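Local coordinates for protein predicted acyltransferase with acyl-CoA N-acyltransferase domain (Escherichia coli, PDB 4RS2) that binds coenzyme A and probably transfers acyl groups as a GNAT-family N-acetyltransferase, and on overexpression suppresses gene silencing by small RNAs, at residues L34-E39 with A94-Y99; S76-Q81 with G172-H177; V125-P130 with E154-V159; H144-R149 with N168-L173. One frame throughout, in Å; residues are numbered along the deposited sequence.

A GNAT domain illustrates how a single mixed sheet can be assembled from distant pieces of chain. After strand 18-21, helix 27-37 takes part in the first contact: contact 1 closes a loop of 54 residues by setting the helix end against the end of strand 87-95, beside coenzyme A. Before that loop closes, strand 69-80 opens contact 2, so contacts 1 and 2 cross; contact 2 ends far downstream on strand 172-175. Within its span lies contact 3, which pairs strand 123-127 with strand 157-161. Contact 4 crosses contact 3, running from strand 146-147 to strand 172-175, and shares G172 and L173 with contact 2. F157 and V174 pack together where these pieces meet.

Contact 1: residues L34-E39 with A94-Y99; sequences LRRSFE and AVDEKY. With COA (coenzyme A), chain C.
In the conformer described, R36, near the end of helix 27-37, is joined by a salt bridge to D96, just beyond strand 87-95. From CB its CG lies between the backbone N and the carbonyl carbon (chi1 69°), and the chain then runs extended through CD to NE, carrying the guanidinium to the carboxylate. NE stands 3.0 Å from D96 OD2 and NH2 2.7 Å from that same OD2, CZ lying behind them. The grip is therefore side-on but converges on one oxygen: OD2 sits near the guanidinium plane, whereas NH2 meets it on the anti side and NE from above the carboxylate, the two planes being 53° apart. The other oxygen, OD1, receives the backbone N of K98 at 2.9 Å, an Asx turn that helps fix the carboxylate's rotation. A water bridges R36 O and E97 OE1.

On the buried side, A94 CB meets F38 CE2 at 3.8 Å, approaching the ring obliquely, and L34 CD2 at 4.0 Å. Coenzyme A lays C6P over one face of F38, 3.4 Å from CE1, while V95 N donates to its O9P at 2.9 Å (170°), a bond from strand to pantetheine arm, as in other GNAT enzymes. G101, G103, R106 and R135 also hold the cofactor. In this conformer the ion pair probably favours a charged carboxylate and links the helix end to the strand whose V95 N bonds coenzyme A.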
# COMPACT_ATOMS: atom_id res chain seq x y z
N LEU A 34 -13.07 -0.94 2.00
CA LEU A 34 -12.58 0.33 1.47
C LEU A 34 -13.67 1.39 1.46
O LEU A 34 -13.40 2.56 1.76
CB LEU A 34 -11.96 0.13 0.07
CG LEU A 34 -10.70 -0.77 0.09
CD1 LEU A 34 -10.21 -1.03 -1.31
CD2 LEU A 34 -9.61 -0.19 0.95
N ARG A 35 -14.89 1.00 1.15
CA ARG A 35 -15.98 1.98 1.14
C ARG A 35 -16.33 2.51 2.51
O ARG A 35 -16.72 3.69 2.65
CB ARG A 35 -17.22 1.38 0.51
CG ARG A 35 -17.08 1.17 -0.98
CD ARG A 35 -18.33 0.65 -1.65
NE ARG A 35 -18.11 0.55 -3.09
CZ ARG A 35 -18.41 1.51 -3.98
NH1 ARG A 35 -19.02 2.62 -3.60
NH2 ARG A 35 -18.10 1.33 -5.26
N ARG A 36 -16.19 1.66 3.51
CA ARG A 36 -16.52 2.06 4.87
C ARG A 36 -15.39 2.76 5.60
O ARG A 36 -15.65 3.52 6.52
CB ARG A 36 -17.08 0.88 5.69
CG ARG A 36 -16.14 -0.25 6.05
CD ARG A 36 -16.85 -1.25 6.98
NE ARG A 36 -16.01 -2.39 7.31
CZ ARG A 36 -15.93 -3.52 6.60
NH1 ARG A 36 -16.65 -3.70 5.50
NH2 ARG A 36 -15.12 -4.49 6.99
N SER A 37 -14.15 2.57 5.13
CA SER A 37 -12.94 3.08 5.79
C SER A 37 -12.45 4.45 5.34
O SER A 37 -11.76 5.12 6.11
CB SER A 37 -11.80 2.11 5.62
OG SER A 37 -12.09 0.90 6.29
N PHE A 38 -12.81 4.85 4.13
CA PHE A 38 -12.40 6.11 3.59
C PHE A 38 -13.55 7.07 3.51
O PHE A 38 -14.71 6.67 3.60
CB PHE A 38 -11.70 5.92 2.24
CG PHE A 38 -10.38 5.21 2.38
CD1 PHE A 38 -9.25 5.92 2.68
CD2 PHE A 38 -10.30 3.84 2.26
CE1 PHE A 38 -8.03 5.29 2.84
CE2 PHE A 38 -9.08 3.20 2.45
CZ PHE A 38 -7.95 3.92 2.74
N GLU A 39 -13.21 8.34 3.34
CA GLU A 39 -14.19 9.43 3.29
C GLU A 39 -14.99 9.45 1.96
O GLU A 39 -16.04 10.09 1.87
CB GLU A 39 -13.47 10.78 3.51
CG GLU A 39 -13.03 11.04 4.96
CD GLU A 39 -12.03 12.21 5.13
OE1 GLU A 39 -11.10 12.36 4.31
OE2 GLU A 39 -12.15 12.97 6.12
N ALA A 94 -5.77 0.03 4.72
CA ALA A 94 -6.94 0.18 5.56
C ALA A 94 -7.09 -0.93 6.57
O ALA A 94 -6.83 -2.08 6.28
CB ALA A 94 -8.19 0.25 4.71
N VAL A 95 -7.50 -0.53 7.77
CA VAL A 95 -7.87 -1.49 8.80
C VAL A 95 -9.26 -1.12 9.30
O VAL A 95 -9.56 0.06 9.56
CB VAL A 95 -6.84 -1.51 9.93
CG1 VAL A 95 -7.34 -2.33 11.10
CG2 VAL A 95 -5.49 -1.99 9.42
N ASP A 96 -10.13 -2.14 9.40
CA ASP A 96 -11.50 -1.94 9.89
C ASP A 96 -11.47 -1.27 11.26
O ASP A 96 -10.69 -1.63 12.09
CB ASP A 96 -12.22 -3.28 9.97
CG ASP A 96 -13.70 -3.13 10.25
OD1 ASP A 96 -14.09 -2.51 11.27
OD2 ASP A 96 -14.53 -3.71 9.50
N GLU A 97 -12.33 -0.28 11.44
CA GLU A 97 -12.37 0.49 12.68
C GLU A 97 -12.44 -0.44 13.92
O GLU A 97 -11.86 -0.12 14.96
CB GLU A 97 -13.53 1.51 12.63
CG GLU A 97 -13.45 2.58 13.71
CD GLU A 97 -14.33 3.80 13.43
OE1 GLU A 97 -14.80 3.99 12.28
OE2 GLU A 97 -14.55 4.58 14.39
N LYS A 98 -13.10 -1.60 13.80
CA LYS A 98 -13.17 -2.57 14.93
C LYS A 98 -11.84 -3.20 15.36
O LYS A 98 -11.74 -3.80 16.47
CB LYS A 98 -14.09 -3.74 14.58
CG LYS A 98 -15.51 -3.35 14.20
CD LYS A 98 -16.39 -4.57 13.95
CE LYS A 98 -17.76 -4.23 13.37
NZ LYS A 98 -18.63 -3.20 14.04
N TYR A 99 -10.84 -3.09 14.50
CA TYR A 99 -9.55 -3.69 14.75
C TYR A 99 -8.42 -2.69 14.78
O TYR A 99 -7.26 -3.10 14.78
CB TYR A 99 -9.29 -4.77 13.70
CG TYR A 99 -10.18 -5.98 13.85
CD1 TYR A 99 -11.45 -6.01 13.30
CD2 TYR A 99 -9.75 -7.07 14.59
CE1 TYR A 99 -12.27 -7.11 13.47
CE2 TYR A 99 -10.56 -8.18 14.75
CZ TYR A 99 -11.82 -8.19 14.20
OH TYR A 99 -12.61 -9.30 14.38
N1A COA C . -1.36 8.99 12.18
C2A COA C . -0.15 8.63 12.66
N3A COA C . 0.12 7.40 13.13
C4A COA C . -0.86 6.45 13.10
C5A COA C . -2.18 6.76 12.59
C6A COA C . -2.40 8.12 12.11
N6A COA C . -3.61 8.45 11.61
N7A COA C . -2.93 5.65 12.70
C8A COA C . -2.13 4.70 13.23
N9A COA C . -0.93 5.18 13.50
C1B COA C . 0.21 4.44 14.05
C2B COA C . -0.07 3.65 15.31
O2B COA C . -0.10 4.48 16.48
C3B COA C . 1.07 2.67 15.28
O3B COA C . 2.28 3.32 15.71
P3B COA C . 3.61 2.49 16.11
O7A COA C . 3.43 1.05 15.66
O8A COA C . 4.75 3.20 15.49
O9A COA C . 3.66 2.62 17.59
C4B COA C . 1.21 2.36 13.80
O4B COA C . 0.56 3.43 13.09
C5B COA C . 0.59 1.03 13.40
O5B COA C . -0.74 0.96 13.92
P1A COA C . -1.75 -0.25 13.61
O1A COA C . -2.50 -0.63 14.86
O2A COA C . -0.99 -1.26 12.80
O3A COA C . -2.80 0.45 12.59
P2A COA C . -4.28 1.01 12.87
O4A COA C . -5.21 -0.06 13.27
O5A COA C . -4.24 2.21 13.80
O6A COA C . -4.66 1.44 11.37
CBP COA C . -4.97 2.98 9.52
CCP COA C . -4.18 2.65 10.77
CDP COA C . -4.49 4.30 8.92
CEP COA C . -4.71 1.85 8.54
CAP COA C . -6.46 3.05 9.92
OAP COA C . -6.68 4.09 10.90
C9P COA C . -7.40 3.25 8.76
O9P COA C . -7.77 2.31 8.04
N8P COA C . -7.87 4.49 8.61
C7P COA C . -8.86 4.81 7.60
C6P COA C . -8.19 5.05 6.26
C5P COA C . -7.37 6.31 6.34
O5P COA C . -6.16 6.26 6.44
N4P COA C . -8.03 7.45 6.27
C3P COA C . -7.37 8.74 6.20
C2P COA C . -7.93 9.55 5.03
S1P COA C . -6.60 10.45 4.18
O HOH W 1 -14.86 2.77 9.57

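Contact 2: residues S76-Q81 with G172-H177; sequences SPVDVQ and GLVEYH
Two antiparallel strands of the GNAT sheet, 69-80 and 172-175, meet here, their segments running at 159° to each other. D79 and E175 form the hydrogen-bonded pair: E175 N donates to D79 O at 2.8 Å and D79 N returns a bond to E175 O at 3.0 Å. Next comes the non-hydrogen-bonded pair V80 and V174, followed by Q81 N to L173 O at 2.8 Å, nearly straight at 175°.

The apolar side is carried by V78. Its CG2 touches V174 CG1 at 3.6 Å, the two side chains slanting past one another, whereas CG1 turns to Y176 and rests over the centre of one ring face, 4.1 Å from the centroid, a CH-pi contact. CG1 lies anti to the carbonyl carbon (chi1 -59°), which points it at the ring. On V174's side of the sheet, V125 and F157 extend the packing.

Waters complete the seam. One accepts from H177 N and donates to S76 OG and P77 O, where the backbones part; a second joins D79 OD2 to E175 O, and a third joins Q81 OE1 to L173 N. Alternating hydrogen-bonded and non-hydrogen-bonded pairs are those of a regular antiparallel beta pairing, which here joins strand 172-175, near the C terminus, to strand 69-80 of the GNAT sheet.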
# COMPACT_ATOMS: atom_id res chain seq x y z
N SER A 76 0.88 -1.34 -6.70
CA SER A 76 0.72 -1.28 -8.15
C SER A 76 2.02 -0.77 -8.75
O SER A 76 2.81 -0.15 -8.03
CB SER A 76 -0.46 -0.37 -8.49
OG SER A 76 -0.30 0.89 -7.91
N PRO A 77 2.26 -1.02 -10.04
CA PRO A 77 3.57 -0.65 -10.60
C PRO A 77 3.74 0.84 -10.77
O PRO A 77 2.78 1.54 -11.08
CB PRO A 77 3.59 -1.32 -11.97
CG PRO A 77 2.15 -1.48 -12.31
CD PRO A 77 1.36 -1.59 -11.05
N VAL A 78 4.96 1.32 -10.55
CA VAL A 78 5.27 2.74 -10.83
C VAL A 78 6.53 2.73 -11.69
O VAL A 78 7.33 1.79 -11.59
CB VAL A 78 5.49 3.59 -9.56
CG1 VAL A 78 4.24 3.55 -8.69
CG2 VAL A 78 6.72 3.17 -8.77
N ASP A 79 6.69 3.72 -12.58
CA ASP A 79 7.90 3.81 -13.38
C ASP A 79 8.63 5.05 -12.95
O ASP A 79 8.02 5.97 -12.41
CB ASP A 79 7.59 3.89 -14.87
CG ASP A 79 6.90 2.65 -15.37
OD1 ASP A 79 7.39 1.51 -15.12
OD2 ASP A 79 5.86 2.82 -16.03
N VAL A 80 9.94 5.09 -13.17
CA VAL A 80 10.71 6.26 -12.78
C VAL A 80 11.35 6.84 -13.99
O VAL A 80 12.13 6.18 -14.66
CB VAL A 80 11.79 5.92 -11.76
CG1 VAL A 80 12.45 7.21 -11.29
CG2 VAL A 80 11.19 5.15 -10.60
N GLN A 81 10.97 8.07 -14.32
CA GLN A 81 11.47 8.74 -15.51
C GLN A 81 11.14 7.83 -16.71
O GLN A 81 11.90 7.68 -17.67
CB GLN A 81 12.97 9.07 -15.31
CG GLN A 81 13.39 10.41 -15.92
CD GLN A 81 14.42 11.16 -15.07
OE1 GLN A 81 14.28 12.37 -14.84
NE2 GLN A 81 15.43 10.47 -14.58
N GLY A 172 13.90 11.69 -10.15
CA GLY A 172 12.92 12.21 -11.07
C GLY A 172 11.48 11.87 -10.78
O GLY A 172 11.11 11.59 -9.64
N LEU A 173 10.68 11.87 -11.83
CA LEU A 173 9.26 11.65 -11.72
C LEU A 173 8.89 10.18 -11.64
O LEU A 173 9.20 9.38 -12.55
CB LEU A 173 8.53 12.29 -12.90
CG LEU A 173 7.03 12.00 -12.97
CD1 LEU A 173 6.27 12.62 -11.81
CD2 LEU A 173 6.53 12.56 -14.29
N VAL A 174 8.21 9.83 -10.55
CA VAL A 174 7.71 8.50 -10.32
C VAL A 174 6.26 8.54 -10.78
O VAL A 174 5.45 9.27 -10.21
CB VAL A 174 7.79 8.11 -8.83
CG1 VAL A 174 7.17 6.75 -8.62
CG2 VAL A 174 9.23 8.21 -8.33
N GLU A 175 5.92 7.75 -11.79
CA GLU A 175 4.59 7.73 -12.35
C GLU A 175 3.78 6.51 -11.94
O GLU A 175 4.23 5.36 -12.11
CB GLU A 175 4.67 7.79 -13.87
CG GLU A 175 4.91 9.19 -14.43
CD GLU A 175 3.64 9.89 -14.84
OE1 GLU A 175 2.72 10.07 -14.03
OE2 GLU A 175 3.57 10.27 -16.01
N TYR A 176 2.60 6.76 -11.39
CA TYR A 176 1.66 5.70 -11.03
C TYR A 176 0.81 5.42 -12.28
O TYR A 176 0.84 6.16 -13.27
CB TYR A 176 0.71 6.14 -9.92
CG TYR A 176 1.25 6.24 -8.51
CD1 TYR A 176 2.15 7.23 -8.15
CD2 TYR A 176 0.76 5.43 -7.51
CE1 TYR A 176 2.61 7.34 -6.83
CE2 TYR A 176 1.20 5.53 -6.20
CZ TYR A 176 2.13 6.49 -5.86
OH TYR A 176 2.57 6.66 -4.59
N HIS A 177 0.06 4.33 -12.25
CA HIS A 177 -0.84 4.03 -13.33
C HIS A 177 -1.91 5.12 -13.41
O HIS A 177 -2.25 5.77 -12.40
CB HIS A 177 -1.50 2.72 -13.03
CG HIS A 177 -2.32 2.22 -14.15
ND1 HIS A 177 -3.67 2.46 -14.24
CD2 HIS A 177 -1.97 1.54 -15.27
CE1 HIS A 177 -4.13 1.91 -15.35
NE2 HIS A 177 -3.12 1.35 -15.99
O HOH W 2 0.44 2.51 -10.06
O HOH W 3 3.75 3.81 -14.35
O HOH W 4 11.78 12.94 -14.30

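Contact 3: residues V125-P130 with E154-V159; sequences VTLGDP and ESAFQV
The F157 ring is met obliquely by three groups of strand 123-127: V125 CB lies 3.6 Å from its CZ, T126 O 3.4 Å from its CD1, and L127 CD1 approaches it as well. Having CG anti to the backbone N (chi1 -170°) directs the ring back toward V125, whose CG2 also reaches CE1 and CZ. The Q158 side chain crosses that of P130 at about a right angle, and its amide OE1 lies 3.4 Å from P130 CA. In the plane of this amide, NE2 finds A156 O at 2.9 Å, almost straight, but comes from above the plane of the A156 carbonyl.

These groups flank the antiparallel pairing of strand 123-127 with strand 157-161 in the GNAT sheet, where T126 and Q158 are the hydrogen-bonded pair, flanked by the non-hydrogen-bonded pairs V125-V159 and L127-F157. Q158 N meets T126 O at 2.8 Å, nearly along the C=O axis, and T126 N donates back to Q158 O.

Where strand 123-127 ends and strand 157-161 has yet to begin, A156 O takes a second donor, G128 N at 3.1 Å, from the opposite face of the carbonyl plane. The glutamine thus braces the carbonyl that receives G128. L127 CD1 packs on A156 CB at 3.8 Å. After G128 the chain enters helix 130-133, N-capped by D129 OD1 to A131 N; T126 OG1 is hydrogen-bonded to M90 O.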
# COMPACT_ATOMS: atom_id res chain seq x y z
N VAL A 125 7.06 3.19 -3.10
CA VAL A 125 6.69 4.59 -2.79
C VAL A 125 5.28 4.60 -2.23
O VAL A 125 4.51 3.64 -2.43
CB VAL A 125 6.80 5.54 -4.01
CG1 VAL A 125 8.19 5.51 -4.57
CG2 VAL A 125 5.79 5.19 -5.10
N THR A 126 4.95 5.68 -1.54
CA THR A 126 3.60 5.87 -1.06
C THR A 126 3.35 7.35 -0.83
O THR A 126 4.29 8.16 -0.77
CB THR A 126 3.30 5.05 0.22
OG1 THR A 126 1.89 4.91 0.40
CG2 THR A 126 3.93 5.72 1.48
N LEU A 127 2.08 7.71 -0.77
CA LEU A 127 1.66 9.09 -0.56
C LEU A 127 0.75 9.13 0.64
O LEU A 127 -0.32 8.51 0.65
CB LEU A 127 0.93 9.58 -1.80
CG LEU A 127 0.55 11.05 -1.81
CD1 LEU A 127 1.79 11.94 -1.91
CD2 LEU A 127 -0.33 11.32 -3.02
N GLY A 128 1.14 9.87 1.67
CA GLY A 128 0.38 9.91 2.89
C GLY A 128 1.11 10.66 3.97
O GLY A 128 2.18 11.20 3.77
N ASP A 129 0.50 10.69 5.14
CA ASP A 129 1.04 11.42 6.26
C ASP A 129 2.37 10.81 6.69
O ASP A 129 2.41 9.64 7.06
CB ASP A 129 0.01 11.34 7.41
CG ASP A 129 0.32 12.30 8.54
OD1 ASP A 129 1.49 12.74 8.70
OD2 ASP A 129 -0.65 12.61 9.27
N PRO A 130 3.45 11.60 6.70
CA PRO A 130 4.72 11.02 7.14
C PRO A 130 4.70 10.58 8.61
O PRO A 130 5.47 9.72 8.99
CB PRO A 130 5.74 12.13 6.92
CG PRO A 130 4.99 13.32 6.49
CD PRO A 130 3.60 12.95 6.15
N GLU A 154 5.02 17.37 -1.85
CA GLU A 154 6.42 17.26 -1.44
C GLU A 154 6.59 16.83 0.01
O GLU A 154 7.62 16.26 0.38
CB GLU A 154 7.19 18.53 -1.74
CG GLU A 154 6.59 19.76 -1.17
CD GLU A 154 7.16 20.99 -1.82
OE1 GLU A 154 8.42 21.05 -2.00
OE2 GLU A 154 6.36 21.89 -2.13
N SER A 155 5.58 17.08 0.84
CA SER A 155 5.67 16.71 2.24
C SER A 155 5.09 15.33 2.54
O SER A 155 5.30 14.85 3.65
CB SER A 155 4.95 17.72 3.13
OG SER A 155 3.55 17.57 3.01
N ALA A 156 4.38 14.72 1.58
CA ALA A 156 3.68 13.45 1.77
C ALA A 156 4.21 12.31 0.90
O ALA A 156 3.94 11.15 1.18
CB ALA A 156 2.19 13.65 1.51
N PHE A 157 4.93 12.64 -0.17
CA PHE A 157 5.44 11.58 -1.06
C PHE A 157 6.67 10.96 -0.44
O PHE A 157 7.62 11.68 -0.07
CB PHE A 157 5.71 12.06 -2.47
CG PHE A 157 5.99 10.97 -3.44
CD1 PHE A 157 5.12 9.90 -3.57
CD2 PHE A 157 7.10 11.00 -4.28
CE1 PHE A 157 5.34 8.91 -4.47
CE2 PHE A 157 7.31 9.98 -5.21
CZ PHE A 157 6.44 8.93 -5.29
N GLN A 158 6.63 9.64 -0.26
CA GLN A 158 7.68 8.93 0.47
C GLN A 158 8.14 7.65 -0.21
O GLN A 158 7.48 7.12 -1.10
CB GLN A 158 7.13 8.58 1.88
CG GLN A 158 6.85 9.82 2.75
CD GLN A 158 5.94 9.55 3.91
OE1 GLN A 158 6.35 9.06 4.95
NE2 GLN A 158 4.67 9.90 3.74
N VAL A 159 9.29 7.16 0.23
CA VAL A 159 9.90 6.00 -0.39
C VAL A 159 10.56 5.11 0.67
O VAL A 159 11.07 5.58 1.70
CB VAL A 159 10.94 6.43 -1.44
CG1 VAL A 159 12.09 7.18 -0.79
CG2 VAL A 159 11.42 5.24 -2.25

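Contact 4: residues H144-R149 with N168-L173; sequences HDLRCR and NGVTGL
V170 meets L146 at the outer end of this pairing: its backbone O lies 3.7 Å from L146 CD2, and its CG1 makes a looser apolar contact with that methyl. L146 and V170 both also touch W87 of strand 87-95. A water lies between V170 O and H144 O, within donating distance of each.

T171 follows, setting CG2 against D145 CB at 3.8 Å, with its own CA close to D145 O. That carbonyl is taken up by the next residue, G172, whose N donates to it at 2.8 Å, in the carbonyl plane and nearly straight at 171°. G172 O then accepts from R147 N at 3.1 Å, with the donor tilted from the carbonyl plane. G172 thus bonds, through N and O, the two residues flanking L146, the pattern of a parallel beta bridge. Strand 146-147 is in this way added alongside strand 172-175, which on its other side pairs antiparallel with strand 69-80; the short strand is a margin of the GNAT sheet.

The backbone of G172 adopts angles that glycine accommodates readily. L173 comes last and lies against one face of the R147 guanidinium: CB sits 3.9 Å from NH2, over that face but offset toward the rim, and CD1 reaches NH1 at 3.8 Å. R147 arrives there by leaving its backbone with chi1 64° and staying extended from CG to NE. The same CD1 of L173 also presses on C148 C at 3.5 Å and on R149 N.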
# COMPACT_ATOMS: atom_id res chain seq x y z
N HIS A 144 15.55 12.36 -1.74
CA HIS A 144 16.23 11.50 -2.71
C HIS A 144 15.95 11.98 -4.12
O HIS A 144 16.19 11.26 -5.09
CB HIS A 144 15.73 10.07 -2.58
CG HIS A 144 16.06 9.43 -1.27
ND1 HIS A 144 17.20 8.68 -1.07
CD2 HIS A 144 15.39 9.41 -0.10
CE1 HIS A 144 17.20 8.20 0.16
NE2 HIS A 144 16.13 8.65 0.78
N ASP A 145 15.45 13.22 -4.26
CA ASP A 145 15.14 13.78 -5.59
C ASP A 145 14.15 12.93 -6.39
O ASP A 145 14.32 12.71 -7.59
CB ASP A 145 16.42 14.07 -6.41
CG ASP A 145 17.14 15.34 -5.93
OD1 ASP A 145 16.69 15.93 -4.92
OD2 ASP A 145 18.17 15.73 -6.54
N LEU A 146 13.12 12.46 -5.69
CA LEU A 146 12.00 11.73 -6.28
C LEU A 146 10.71 12.48 -6.02
O LEU A 146 10.49 13.00 -4.91
CB LEU A 146 11.94 10.34 -5.69
CG LEU A 146 13.10 9.42 -6.05
CD1 LEU A 146 13.15 8.26 -5.06
CD2 LEU A 146 12.95 8.92 -7.49
N ARG A 147 9.85 12.58 -7.03
CA ARG A 147 8.59 13.28 -6.90
C ARG A 147 7.52 12.51 -7.65
O ARG A 147 7.83 11.67 -8.50
CB ARG A 147 8.68 14.68 -7.49
CG ARG A 147 8.93 14.69 -8.99
CD ARG A 147 9.20 16.10 -9.53
NE ARG A 147 9.30 16.11 -10.99
CZ ARG A 147 8.26 16.17 -11.82
NH1 ARG A 147 7.02 16.27 -11.35
NH2 ARG A 147 8.45 16.16 -13.13
N CYS A 148 6.26 12.76 -7.29
CA CYS A 148 5.11 12.22 -8.01
C CYS A 148 4.53 13.37 -8.83
O CYS A 148 5.05 14.47 -8.78
CB CYS A 148 4.07 11.61 -7.08
SG CYS A 148 3.18 12.76 -6.02
N ARG A 149 3.48 13.12 -9.59
CA ARG A 149 2.98 14.13 -10.54
C ARG A 149 2.01 15.14 -9.98
O ARG A 149 1.68 16.11 -10.67
CB ARG A 149 2.29 13.44 -11.74
CG ARG A 149 0.98 12.76 -11.43
CD ARG A 149 0.22 12.39 -12.70
NE ARG A 149 -0.48 13.55 -13.24
CZ ARG A 149 -1.20 13.56 -14.36
NH1 ARG A 149 -1.32 12.46 -15.09
NH2 ARG A 149 -1.79 14.68 -14.76
N ASN A 168 20.06 4.82 -5.08
CA ASN A 168 21.25 5.54 -5.56
C ASN A 168 21.26 5.69 -7.06
O ASN A 168 21.20 4.70 -7.78
CB ASN A 168 22.53 4.88 -5.04
CG ASN A 168 22.62 4.92 -3.52
OD1 ASN A 168 22.11 5.84 -2.89
ND2 ASN A 168 23.28 3.93 -2.93
N GLY A 169 21.28 6.94 -7.51
CA GLY A 169 21.28 7.25 -8.92
C GLY A 169 19.91 7.21 -9.58
O GLY A 169 19.81 7.30 -10.80
N VAL A 170 18.85 7.05 -8.79
CA VAL A 170 17.50 6.97 -9.32
C VAL A 170 16.78 8.22 -8.85
O VAL A 170 16.56 8.37 -7.65
CB VAL A 170 16.74 5.73 -8.84
CG1 VAL A 170 15.33 5.74 -9.42
CG2 VAL A 170 17.47 4.42 -9.19
N THR A 171 16.43 9.09 -9.79
CA THR A 171 15.80 10.38 -9.47
C THR A 171 14.74 10.71 -10.49
O THR A 171 14.67 10.09 -11.57
CB THR A 171 16.84 11.53 -9.49
OG1 THR A 171 17.38 11.66 -10.82
CG2 THR A 171 17.93 11.28 -8.53
N GLY A 172 13.90 11.69 -10.15
CA GLY A 172 12.92 12.21 -11.07
C GLY A 172 11.48 11.87 -10.78
O GLY A 172 11.11 11.59 -9.64
N LEU A 173 10.68 11.87 -11.83
CA LEU A 173 9.26 11.65 -11.72
C LEU A 173 8.89 10.18 -11.64
O LEU A 173 9.20 9.38 -12.55
CB LEU A 173 8.53 12.29 -12.90
CG LEU A 173 7.03 12.00 -12.97
CD1 LEU A 173 6.27 12.62 -11.81
CD2 LEU A 173 6.53 12.56 -14.29
O HOH W 5 17.82 9.13 -5.37